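Local coordinates for protein fimbrial subunit type 1 (Actinomyces oris, PDB 3UXF) that serves as the major structural subunit of the fimbriae that this Gram-positive bacterium anchors to its cell wall, at residues Lys192-Pro195 with Asp200-Tyr203; Gly354-Thr359 with Leu463-Leu468; Leu358-Thr363 with Ala375-Tyr380; Asp364-Lys369 with Glu454-Gln459; Ala389-Ser394 with Cys446-Lys451. All blocks are in the same frame, centred on the assembly; numbering follows the deposited sequence.

Overall arrangement
Interaction 1 comes first along the chain and lies in series with the rest: it draws together the ten-residue loop of a β-hairpin in the middle part of the molecule. The other four belong to the C-terminal prealbumin-like domain. Interactions 2 and 3 start from the same long strand, sharing L358 and T359, with centres about 11 Å apart. Interaction 2 closes a loop of about a hundred residues in which interactions 4 and 5 are nested, 5 also lying inside 4. Interactions 3 and 4 cross in the sequence. Together, 2 and 3 join two facing sheets, 4 ties two loops at one end, and 5 packs hairpin strand 388-391, which leads into a calcium loop, against strand 444-451.

Interaction 1. Residues Lys192-Pro195 with Asp200-Tyr203; sequences KPAP and DITY
A small, buried apolar contact between A194 and the pair D200-I201 packs the connection of a β-hairpin against the start of its second strand. Strands 185-190 and 201-208 are antiparallel neighbours, and the loop between them doubles back so that A194 lies beside the start of the second strand. The methyl of A194 is wedged into the angle between a backbone carbonyl and a branched side chain: CB lies 3.5 Å from D200 O and 3.9 Å from I201 CG1. It is the ethyl branch of I201 that faces the loop, because CG1 stands beside the backbone N and anti to the carbonyl carbon (chi1 -73°). The other branch, CG2, turns the opposite way and rests over one face of the Y203 ring, nearer its rim. D200 takes part through its main chain, while its carboxylate leads away from the loop. A hydrogen bond from Y353 OH to A194 O and one between K192 N and N432 OD1 hold the loop from outside, and L314 and Y353 pack on I201. Direct polar bonding between the two segments is replaced by one water, which donates firmly to D200 O at 2.8 Å and only weakly to P193 O at 3.2 Å.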
# COMPACT_ATOMS: atom_id res chain seq x y z
N LYS A 192 -2.40 10.55 -12.70
CA LYS A 192 -2.28 10.88 -14.13
C LYS A 192 -3.27 12.00 -14.58
O LYS A 192 -2.90 12.86 -15.38
CB LYS A 192 -2.44 9.61 -14.99
CG LYS A 192 -2.14 9.85 -16.48
CD LYS A 192 -2.29 8.56 -17.29
CE LYS A 192 -1.17 7.60 -16.99
NZ LYS A 192 -1.24 6.32 -17.81
N PRO A 193 -4.50 12.02 -14.04
CA PRO A 193 -5.42 13.13 -14.35
C PRO A 193 -5.09 14.44 -13.68
O PRO A 193 -5.83 15.41 -13.93
CB PRO A 193 -6.77 12.63 -13.81
CG PRO A 193 -6.63 11.15 -13.78
CD PRO A 193 -5.19 10.90 -13.39
N ALA A 194 -4.03 14.50 -12.89
CA ALA A 194 -3.71 15.72 -12.15
C ALA A 194 -2.28 16.23 -12.43
O ALA A 194 -1.49 16.44 -11.52
CB ALA A 194 -3.92 15.45 -10.63
N PRO A 195 -1.98 16.54 -13.69
CA PRO A 195 -0.66 17.11 -13.98
C PRO A 195 -0.49 18.48 -13.29
O PRO A 195 0.58 18.78 -12.78
CB PRO A 195 -0.66 17.25 -15.51
CG PRO A 195 -2.15 17.30 -15.91
CD PRO A 195 -2.81 16.37 -14.90
N ASP A 200 -7.90 17.10 -8.71
CA ASP A 200 -8.30 15.96 -7.89
C ASP A 200 -7.32 14.79 -8.01
O ASP A 200 -6.90 14.47 -9.12
CB ASP A 200 -9.67 15.48 -8.38
CG ASP A 200 -10.79 16.50 -8.15
OD1 ASP A 200 -10.58 17.50 -7.42
OD2 ASP A 200 -11.87 16.31 -8.74
N ILE A 201 -7.06 14.13 -6.89
CA ILE A 201 -6.23 12.92 -6.92
C ILE A 201 -7.06 11.80 -6.30
O ILE A 201 -7.78 12.03 -5.35
CB ILE A 201 -4.91 13.16 -6.14
CG1 ILE A 201 -3.98 14.08 -6.99
CG2 ILE A 201 -4.21 11.82 -5.76
CD1 ILE A 201 -2.70 14.52 -6.27
N THR A 202 -6.96 10.57 -6.82
CA THR A 202 -7.77 9.49 -6.28
C THR A 202 -6.87 8.47 -5.57
O THR A 202 -5.85 8.05 -6.12
CB THR A 202 -8.49 8.71 -7.39
OG1 THR A 202 -9.26 9.61 -8.22
CG2 THR A 202 -9.44 7.68 -6.79
N TYR A 203 -7.25 8.09 -4.36
CA TYR A 203 -6.55 7.02 -3.65
C TYR A 203 -7.39 5.76 -3.57
O TYR A 203 -8.62 5.83 -3.40
CB TYR A 203 -6.22 7.47 -2.23
CG TYR A 203 -5.17 8.56 -2.15
CD1 TYR A 203 -3.90 8.38 -2.67
CD2 TYR A 203 -5.45 9.77 -1.52
CE1 TYR A 203 -2.93 9.34 -2.58
CE2 TYR A 203 -4.47 10.76 -1.41
CZ TYR A 203 -3.22 10.55 -1.95
OH TYR A 203 -2.25 11.53 -1.85
O HOH W 1 -7.95 15.37 -11.56

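Interaction 2. Residues Gly354-Thr359 with Leu463-Leu468; sequences GKVILT and LPFRVL. Unlike the reference sequence in segment 354-359: I357 (reference Val).
F465, the last residue of strand 463-465, makes the first touch with strand 354-359, extending its ring toward V356. Its CG sits in the crowded position between the backbone N and the carbonyl carbon (chi1 71°), with L463 O from two residues earlier in the plane of the ring at its edge. The ring atom that reaches across is CE2, 3.9 Å from V356 CG2; the methyl approaches obliquely. R466 then turns away from the contact, donating from NE to D443 O and making a cation-pi contact with Y444. This alternation reflects a β-sandwich: in this prealbumin-like domain strand 354-359, hydrogen-bonded to strands 419-426 and 478-484, belongs to one sheet, strand 463-465 beside 444-451 belongs to the other, and alternate side chains fill the space between. V467 faces inward again and uses both methyls. CG2 meets V356 CG2 at 3.6 Å, making that one valine branch the point where the phenylalanine and the second valine converge; it is placed there by standing anti to the carbonyl carbon of V356. The CG1 methyl of V467 sits against the backbone of G354, 4.0 Å from CA, an approach that the lack of a side chain on the glycine permits. The backbone N of V467 is held by N428 OD1.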
# COMPACT_ATOMS: atom_id res chain seq x y z
N GLY A 354 6.58 19.61 -9.13
CA GLY A 354 7.73 20.51 -9.19
C GLY A 354 7.38 21.93 -9.61
O GLY A 354 6.42 22.19 -10.33
N LYS A 355 8.19 22.87 -9.15
CA LYS A 355 8.12 24.26 -9.60
C LYS A 355 8.86 24.41 -10.91
O LYS A 355 9.91 23.80 -11.08
CB LYS A 355 8.82 25.12 -8.54
CG LYS A 355 9.01 26.58 -8.98
CD LYS A 355 9.71 27.46 -7.90
CE LYS A 355 9.09 27.28 -6.52
NZ LYS A 355 7.83 28.04 -6.39
N VAL A 356 8.33 25.21 -11.84
CA VAL A 356 9.06 25.58 -13.03
C VAL A 356 9.34 27.06 -12.95
O VAL A 356 8.43 27.84 -12.66
CB VAL A 356 8.22 25.30 -14.30
CG1 VAL A 356 8.92 25.84 -15.52
CG2 VAL A 356 7.97 23.77 -14.42
N ILE A 357 10.59 27.47 -13.15
CA ILE A 357 10.88 28.90 -13.27
C ILE A 357 11.17 29.19 -14.74
O ILE A 357 12.12 28.63 -15.29
CB ILE A 357 12.08 29.34 -12.41
CG1 ILE A 357 11.78 29.10 -10.94
CG2 ILE A 357 12.32 30.82 -12.60
CD1 ILE A 357 13.00 29.28 -10.00
N LEU A 358 10.33 30.02 -15.37
CA LEU A 358 10.49 30.33 -16.77
C LEU A 358 11.22 31.66 -16.85
O LEU A 358 10.73 32.66 -16.31
CB LEU A 358 9.10 30.41 -17.40
CG LEU A 358 8.96 30.57 -18.92
CD1 LEU A 358 7.48 30.37 -19.31
CD2 LEU A 358 9.43 31.92 -19.40
N THR A 359 12.37 31.68 -17.51
CA THR A 359 13.09 32.93 -17.79
C THR A 359 12.94 33.29 -19.26
O THR A 359 13.21 32.47 -20.15
CB THR A 359 14.58 32.81 -17.49
OG1 THR A 359 14.74 32.57 -16.09
CG2 THR A 359 15.33 34.11 -17.88
N LEU A 463 6.97 24.57 -27.00
CA LEU A 463 8.31 24.32 -26.50
C LEU A 463 8.27 23.22 -25.45
O LEU A 463 7.84 23.45 -24.31
CB LEU A 463 8.82 25.60 -25.84
CG LEU A 463 8.75 26.82 -26.76
CD1 LEU A 463 9.17 28.07 -25.97
CD2 LEU A 463 9.61 26.62 -27.98
N PRO A 464 8.71 22.01 -25.80
CA PRO A 464 8.61 20.87 -24.88
C PRO A 464 9.59 21.00 -23.75
O PRO A 464 10.70 21.52 -23.94
CB PRO A 464 8.96 19.67 -25.75
CG PRO A 464 8.58 20.13 -27.14
CD PRO A 464 9.00 21.57 -27.17
N PHE A 465 9.19 20.49 -22.59
CA PHE A 465 10.07 20.39 -21.42
C PHE A 465 9.54 19.33 -20.50
O PHE A 465 8.40 18.88 -20.64
CB PHE A 465 10.17 21.74 -20.68
CG PHE A 465 8.90 22.13 -19.96
CD1 PHE A 465 7.89 22.78 -20.65
CD2 PHE A 465 8.73 21.88 -18.58
CE1 PHE A 465 6.69 23.14 -20.03
CE2 PHE A 465 7.53 22.26 -17.96
CZ PHE A 465 6.52 22.89 -18.67
N ARG A 466 10.38 18.89 -19.57
CA ARG A 466 9.99 17.89 -18.58
C ARG A 466 10.26 18.41 -17.19
O ARG A 466 11.23 19.15 -16.95
CB ARG A 466 10.77 16.59 -18.79
CG ARG A 466 10.26 15.80 -19.98
CD ARG A 466 11.14 14.56 -20.18
NE ARG A 466 10.54 13.69 -21.18
CZ ARG A 466 11.23 12.78 -21.88
NH1 ARG A 466 12.55 12.66 -21.71
NH2 ARG A 466 10.59 12.02 -22.77
N VAL A 467 9.39 18.00 -16.26
CA VAL A 467 9.65 18.14 -14.84
C VAL A 467 10.00 16.75 -14.37
O VAL A 467 9.22 15.83 -14.52
CB VAL A 467 8.39 18.70 -14.10
CG1 VAL A 467 8.59 18.64 -12.58
CG2 VAL A 467 8.12 20.14 -14.53
N LEU A 468 11.23 16.59 -13.88
CA LEU A 468 11.69 15.30 -13.41
C LEU A 468 11.58 15.12 -11.92
O LEU A 468 11.81 16.05 -11.15
CB LEU A 468 13.14 15.10 -13.84
CG LEU A 468 13.35 15.16 -15.37
CD1 LEU A 468 14.83 14.95 -15.63
CD2 LEU A 468 12.49 14.12 -16.11

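Interaction 3. Residues Leu358-Thr363 with Ala375-Tyr380; sequences LTKTGT and AQFQVY
F377 fills the middle of this contact, with L358 over one face of its ring and K360 at its edge. The leucine methyl CD1 makes a CH-π contact, 3.7 Å from the ring centroid and only 16° off the normal, while CD2 reaches further out to CE2 of F377 at 3.9 Å. K360 approaches in the plane of the same ring: its CD lies 3.9 Å from F377 CZ, and farther along the chain CE packs 4.0 Å from A375 CB. A bend at chi2 (72°) brings CD to the ring edge at CZ, and a second at chi4 turns NZ off toward its covalent partner. This NZ is not a free amine, being joined to CG of D484 in an intramolecular isopeptide bond, as in other Gram-positive pilins. NZ also donates to T361 O over 3.2 Å at 160°, which probably helps fix the orientation of the isopeptide amide. E449 touches both K360 and F377, consistent with the acid that commonly accompanies such links. Strand 358-362 runs parallel to strand 478-484, which supplies D484, and pairs on its other side with strand 419-426; strand 376-380 lies in the facing sheet beside strand 444-451, whose L447 also packs on L358.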
# COMPACT_ATOMS: atom_id res chain seq x y z
N LEU A 358 10.33 30.02 -15.37
CA LEU A 358 10.49 30.33 -16.77
C LEU A 358 11.22 31.66 -16.85
O LEU A 358 10.73 32.66 -16.31
CB LEU A 358 9.10 30.41 -17.40
CG LEU A 358 8.96 30.57 -18.92
CD1 LEU A 358 7.48 30.37 -19.31
CD2 LEU A 358 9.43 31.92 -19.40
N THR A 359 12.37 31.68 -17.51
CA THR A 359 13.09 32.93 -17.79
C THR A 359 12.94 33.29 -19.26
O THR A 359 13.21 32.47 -20.15
CB THR A 359 14.58 32.81 -17.49
OG1 THR A 359 14.74 32.57 -16.09
CG2 THR A 359 15.33 34.11 -17.88
N LYS A 360 12.48 34.50 -19.52
CA LYS A 360 12.29 34.97 -20.88
C LYS A 360 13.45 35.86 -21.30
O LYS A 360 13.84 36.77 -20.58
CB LYS A 360 10.97 35.73 -21.01
CG LYS A 360 10.65 36.17 -22.43
CD LYS A 360 10.24 34.99 -23.29
CE LYS A 360 9.67 35.45 -24.62
NZ LYS A 360 10.71 35.94 -25.55
N THR A 361 13.99 35.59 -22.48
CA THR A 361 15.06 36.40 -23.02
C THR A 361 14.87 36.57 -24.52
O THR A 361 13.81 36.26 -25.05
CB THR A 361 16.45 35.80 -22.70
OG1 THR A 361 17.46 36.78 -22.96
CG2 THR A 361 16.71 34.57 -23.55
N GLY A 362 15.90 37.06 -25.19
CA GLY A 362 15.84 37.26 -26.62
C GLY A 362 17.20 37.09 -27.25
O GLY A 362 18.21 37.11 -26.56
N THR A 363 17.23 36.91 -28.57
CA THR A 363 18.50 36.77 -29.27
C THR A 363 19.35 38.02 -29.16
O THR A 363 20.57 37.95 -29.34
CB THR A 363 18.32 36.39 -30.74
OG1 THR A 363 17.49 37.36 -31.40
CG2 THR A 363 17.70 35.01 -30.86
N ALA A 375 5.43 38.79 -21.42
CA ALA A 375 5.26 37.61 -22.25
C ALA A 375 4.30 36.69 -21.51
O ALA A 375 4.39 36.53 -20.29
CB ALA A 375 6.61 36.90 -22.45
N GLN A 376 3.36 36.10 -22.24
CA GLN A 376 2.39 35.18 -21.62
C GLN A 376 2.52 33.78 -22.18
O GLN A 376 2.83 33.59 -23.38
CB GLN A 376 0.96 35.69 -21.81
CG GLN A 376 0.79 37.08 -21.20
CD GLN A 376 -0.67 37.44 -21.08
OE1 GLN A 376 -1.46 37.24 -21.99
NE2 GLN A 376 -1.04 37.90 -19.89
N PHE A 377 2.29 32.80 -21.32
CA PHE A 377 2.38 31.41 -21.69
C PHE A 377 1.24 30.60 -21.13
O PHE A 377 0.71 30.92 -20.07
CB PHE A 377 3.67 30.83 -21.14
CG PHE A 377 4.89 31.44 -21.73
CD1 PHE A 377 5.53 30.83 -22.80
CD2 PHE A 377 5.44 32.60 -21.19
CE1 PHE A 377 6.70 31.40 -23.39
CE2 PHE A 377 6.60 33.18 -21.76
CZ PHE A 377 7.24 32.56 -22.85
N GLN A 378 0.91 29.53 -21.83
CA GLN A 378 0.03 28.51 -21.29
C GLN A 378 0.78 27.19 -21.42
O GLN A 378 1.81 27.13 -22.10
CB GLN A 378 -1.28 28.43 -22.05
CG GLN A 378 -1.99 29.77 -21.95
CD GLN A 378 -3.44 29.70 -22.36
OE1 GLN A 378 -3.78 29.20 -23.44
NE2 GLN A 378 -4.32 30.21 -21.48
N VAL A 379 0.28 26.15 -20.74
CA VAL A 379 1.01 24.87 -20.68
C VAL A 379 0.10 23.73 -21.09
O VAL A 379 -1.09 23.71 -20.71
CB VAL A 379 1.51 24.57 -19.24
CG1 VAL A 379 2.41 23.31 -19.23
CG2 VAL A 379 2.26 25.80 -18.65
N TYR A 380 0.63 22.77 -21.85
CA TYR A 380 -0.12 21.58 -22.24
C TYR A 380 0.70 20.33 -21.92
O TYR A 380 1.92 20.39 -21.83
CB TYR A 380 -0.37 21.58 -23.76
CG TYR A 380 -1.24 22.72 -24.26
CD1 TYR A 380 -0.71 23.99 -24.38
CD2 TYR A 380 -2.57 22.50 -24.63
CE1 TYR A 380 -1.49 25.05 -24.85
CE2 TYR A 380 -3.37 23.57 -25.08
CZ TYR A 380 -2.82 24.82 -25.18
OH TYR A 380 -3.59 25.86 -25.65

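Interaction 4. Residues Asp364-Lys369 with Glu454-Gln459; sequences DDLADK and EGYNLQ
D364 and Y456 tie together two irregular loops at the end of the prealbumin-like domain; the centre of the contact lies about 50 Å from the centre of the chain. One loop links strand 344-362 to 376-385, the other links 444-451 to 463-465. The two side chains come from opposite directions, and Y456 OH donates a short 2.6 Å hydrogen bond to D364 OD2, which receives it on its syn lone pair. CG of the carboxylate lies in the plane of the tyrosine ring at its edge, but the flat groups are turned 70° against each other. D364 can reach inward because its CG stands between the backbone N and the carbonyl carbon (chi1 55°). The second oxygen, OD1, is bonded to Y372 OH, which also holds L366 N, so a tyrosine hydroxyl is bonded to each oxygen of one carboxylate; this would probably stabilise its charged form. Beside the bond, L366 CD1 presses against Y456 OH at 3.2 Å, a tight apolar flank. Within the first loop K369 NZ makes a weak 3.3 Å bond to L366 O. The second loop is secured along its length to the C-terminal end of the chain, N457 by backbone and side-chain bonds to I485 and Q459 by NE2 to T483 O. Y456 packs on D484 at the end of strand 478-484, with Y372 bordering its ring.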
# COMPACT_ATOMS: atom_id res chain seq x y z
N ASP A 364 18.71 39.14 -28.83
CA ASP A 364 19.39 40.43 -28.61
C ASP A 364 20.05 40.56 -27.23
O ASP A 364 20.81 41.50 -26.97
CB ASP A 364 18.41 41.59 -28.85
CG ASP A 364 17.14 41.49 -28.01
OD1 ASP A 364 16.90 40.43 -27.36
OD2 ASP A 364 16.35 42.46 -28.05
N ASP A 365 19.77 39.61 -26.35
CA ASP A 365 20.38 39.57 -25.03
C ASP A 365 20.46 40.93 -24.32
O ASP A 365 21.56 41.37 -23.93
CB ASP A 365 21.78 39.00 -25.17
CG ASP A 365 22.43 38.74 -23.84
OD1 ASP A 365 21.75 38.22 -22.94
OD2 ASP A 365 23.63 39.08 -23.73
N LEU A 366 19.32 41.60 -24.16
CA LEU A 366 19.32 42.92 -23.49
C LEU A 366 19.62 42.81 -21.98
O LEU A 366 19.12 41.93 -21.28
CB LEU A 366 18.00 43.65 -23.75
CG LEU A 366 17.54 43.83 -25.19
CD1 LEU A 366 16.17 44.47 -25.25
CD2 LEU A 366 18.53 44.68 -26.02
N ALA A 367 20.46 43.71 -21.47
CA ALA A 367 20.77 43.71 -20.04
C ALA A 367 19.58 44.20 -19.21
O ALA A 367 19.41 43.79 -18.05
CB ALA A 367 22.01 44.55 -19.75
N ASP A 368 18.75 45.05 -19.80
CA ASP A 368 17.48 45.46 -19.20
C ASP A 368 16.46 44.32 -19.33
O ASP A 368 15.70 44.30 -20.29
CB ASP A 368 16.95 46.73 -19.86
CG ASP A 368 15.65 47.21 -19.22
OD1 ASP A 368 15.22 46.59 -18.22
OD2 ASP A 368 15.09 48.21 -19.71
N LYS A 369 16.46 43.42 -18.36
CA LYS A 369 15.59 42.23 -18.40
C LYS A 369 14.10 42.59 -18.40
O LYS A 369 13.26 41.73 -18.72
CB LYS A 369 15.85 41.30 -17.21
CG LYS A 369 17.29 40.84 -17.01
CD LYS A 369 17.87 40.35 -18.29
CE LYS A 369 19.22 39.72 -18.05
NZ LYS A 369 19.81 39.31 -19.36
N GLU A 454 6.57 43.09 -25.87
CA GLU A 454 6.61 44.16 -26.88
C GLU A 454 7.96 44.18 -27.61
O GLU A 454 9.01 44.16 -26.98
CB GLU A 454 6.37 45.51 -26.20
CG GLU A 454 6.35 46.66 -27.16
CD GLU A 454 5.94 47.94 -26.46
OE1 GLU A 454 5.83 47.90 -25.22
OE2 GLU A 454 5.71 48.96 -27.15
N GLY A 455 7.92 44.22 -28.94
CA GLY A 455 9.13 44.26 -29.75
C GLY A 455 9.65 42.90 -30.15
O GLY A 455 10.74 42.80 -30.74
N TYR A 456 8.91 41.85 -29.81
CA TYR A 456 9.32 40.47 -30.14
C TYR A 456 8.24 39.66 -30.86
O TYR A 456 7.07 40.05 -30.92
CB TYR A 456 9.77 39.73 -28.88
CG TYR A 456 10.94 40.42 -28.25
CD1 TYR A 456 12.23 40.10 -28.60
CD2 TYR A 456 10.74 41.45 -27.35
CE1 TYR A 456 13.29 40.74 -28.05
CE2 TYR A 456 11.80 42.12 -26.81
CZ TYR A 456 13.07 41.76 -27.15
OH TYR A 456 14.14 42.45 -26.61
N ASN A 457 8.66 38.54 -31.45
CA ASN A 457 7.76 37.66 -32.15
C ASN A 457 7.22 36.59 -31.21
O ASN A 457 7.82 36.26 -30.18
CB ASN A 457 8.52 36.94 -33.26
CG ASN A 457 8.76 37.82 -34.45
OD1 ASN A 457 7.80 38.13 -35.21
ND2 ASN A 457 9.97 38.30 -34.59
N LEU A 458 6.06 36.08 -31.59
CA LEU A 458 5.58 34.82 -31.04
C LEU A 458 6.52 33.70 -31.50
O LEU A 458 7.42 33.92 -32.30
CB LEU A 458 4.15 34.57 -31.52
CG LEU A 458 3.08 35.47 -30.89
CD1 LEU A 458 1.85 35.51 -31.82
CD2 LEU A 458 2.69 34.96 -29.50
N GLN A 459 6.31 32.49 -30.99
CA GLN A 459 7.10 31.33 -31.37
C GLN A 459 6.49 30.56 -32.54
O GLN A 459 5.26 30.52 -32.72
CB GLN A 459 7.23 30.35 -30.20
CG GLN A 459 7.98 30.90 -29.01
CD GLN A 459 9.43 31.08 -29.27
OE1 GLN A 459 10.03 30.38 -30.10
NE2 GLN A 459 10.05 31.96 -28.49

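Interaction 5. Residues Ala389-Ser394 with Cys446-Lys451; sequences ATLRDS and CLVETK. With CA (calcium ion), chain C.
L391 is the main bump of this contact: its two methyls enter the shallow hollow that C446 and V448, alternate residues of strand 446-451, form on one side of the strand. CD2 meets C446 CB at 3.9 Å, and CD1 meets V448 CG2 at the same distance of 3.9 Å, so the forked end straddles the gap between the two residues. The fork gets there because CG stands anti to the carbonyl carbon of L391 (chi1 -53°), bringing the methyls over although CB itself does not point at the strand. V448 answers with CG2, the branch anti to its own carbonyl carbon, and the two side chains meet at a slant. A second, smaller bump is the A389 methyl, which abuts C446 SG at 3.4 Å; that sulfur is tied to C382 in a disulfide. The strands cross nearly at right angles (83°), their axes 9.1 Å apart, so they meet in one patch and then part. Beyond the patch the first segment runs into a calcium-binding loop, where D393 grips the ion with both oxygens, OD1 at 2.5 Å and OD2 at 2.4 Å; D395, T398, T400 and D402 also bind it. At the far end of the other strand, T450 and K451 face Q376 in a classic β bulge. Strand 376-385 pairs antiparallel with both 388-391 and 444-451, while P462 packs on L391 and C446, and P464 of strand 463-465 packs on A389 and C446.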
# COMPACT_ATOMS: atom_id res chain seq x y z
N ALA A 389 5.69 19.84 -31.74
CA ALA A 389 4.95 19.04 -30.80
C ALA A 389 3.49 19.08 -31.14
O ALA A 389 3.00 20.03 -31.75
CB ALA A 389 5.17 19.55 -29.35
N THR A 390 2.80 18.01 -30.75
CA THR A 390 1.36 17.93 -30.86
C THR A 390 0.74 18.15 -29.46
O THR A 390 0.96 17.37 -28.53
CB THR A 390 0.95 16.54 -31.35
OG1 THR A 390 1.52 16.31 -32.64
CG2 THR A 390 -0.56 16.43 -31.44
N LEU A 391 -0.04 19.22 -29.32
CA LEU A 391 -0.67 19.52 -28.04
C LEU A 391 -1.80 18.54 -27.75
O LEU A 391 -2.57 18.18 -28.65
CB LEU A 391 -1.24 20.94 -28.04
CG LEU A 391 -0.25 22.04 -28.43
CD1 LEU A 391 -0.97 23.38 -28.37
CD2 LEU A 391 0.95 21.99 -27.47
N ARG A 392 -1.87 18.11 -26.50
CA ARG A 392 -2.96 17.24 -26.04
C ARG A 392 -4.05 18.11 -25.38
O ARG A 392 -3.76 19.01 -24.61
CB ARG A 392 -2.35 16.19 -25.07
CG ARG A 392 -3.13 14.91 -24.75
CD ARG A 392 -2.21 13.82 -24.04
NE ARG A 392 -0.92 13.63 -24.73
CZ ARG A 392 0.27 13.49 -24.13
NH1 ARG A 392 0.37 13.48 -22.80
NH2 ARG A 392 1.39 13.38 -24.86
N ASP A 393 -5.31 17.84 -25.68
CA ASP A 393 -6.41 18.60 -25.13
C ASP A 393 -6.60 18.26 -23.64
O ASP A 393 -6.80 17.10 -23.29
CB ASP A 393 -7.66 18.23 -25.93
CG ASP A 393 -8.91 18.95 -25.47
OD1 ASP A 393 -8.86 19.85 -24.60
OD2 ASP A 393 -9.98 18.65 -26.04
N SER A 394 -6.51 19.25 -22.77
CA SER A 394 -6.62 18.99 -21.32
C SER A 394 -8.03 18.60 -20.89
O SER A 394 -8.20 18.03 -19.81
CB SER A 394 -6.18 20.23 -20.56
OG SER A 394 -4.89 20.64 -21.05
N CYS A 446 4.45 21.11 -22.71
CA CYS A 446 4.83 22.10 -23.72
C CYS A 446 4.44 23.47 -23.21
O CYS A 446 3.32 23.64 -22.73
CB CYS A 446 4.04 21.86 -25.05
SG CYS A 446 4.93 20.63 -26.10
N LEU A 447 5.34 24.43 -23.32
CA LEU A 447 4.92 25.85 -23.20
C LEU A 447 4.39 26.30 -24.53
O LEU A 447 4.94 25.96 -25.56
CB LEU A 447 6.12 26.72 -22.85
CG LEU A 447 6.80 26.44 -21.53
CD1 LEU A 447 8.04 27.29 -21.42
CD2 LEU A 447 5.84 26.68 -20.37
N VAL A 448 3.31 27.07 -24.53
CA VAL A 448 2.91 27.80 -25.73
C VAL A 448 2.98 29.27 -25.38
O VAL A 448 2.35 29.73 -24.44
CB VAL A 448 1.50 27.42 -26.17
CG1 VAL A 448 1.00 28.36 -27.28
CG2 VAL A 448 1.47 25.94 -26.64
N GLU A 449 3.78 30.01 -26.14
CA GLU A 449 3.84 31.45 -25.96
C GLU A 449 2.59 32.10 -26.58
O GLU A 449 2.42 32.13 -27.78
CB GLU A 449 5.12 32.01 -26.55
CG GLU A 449 5.35 33.48 -26.22
CD GLU A 449 6.75 33.98 -26.55
OE1 GLU A 449 7.69 33.16 -26.65
OE2 GLU A 449 6.94 35.24 -26.71
N THR A 450 1.70 32.56 -25.71
CA THR A 450 0.43 33.13 -26.16
C THR A 450 0.45 34.63 -26.33
O THR A 450 -0.49 35.15 -26.94
CB THR A 450 -0.76 32.72 -25.24
OG1 THR A 450 -0.45 33.10 -23.90
CG2 THR A 450 -0.96 31.21 -25.27
N LYS A 451 1.44 35.33 -25.76
CA LYS A 451 1.58 36.75 -26.06
C LYS A 451 3.05 37.08 -26.01
O LYS A 451 3.72 36.83 -25.00
CB LYS A 451 0.79 37.58 -25.05
CG LYS A 451 0.82 39.09 -25.37
CD LYS A 451 -0.35 39.77 -24.68
CE LYS A 451 -0.56 41.21 -25.16
NZ LYS A 451 0.45 42.13 -24.60
CA CA C . -11.29 20.43 -25.00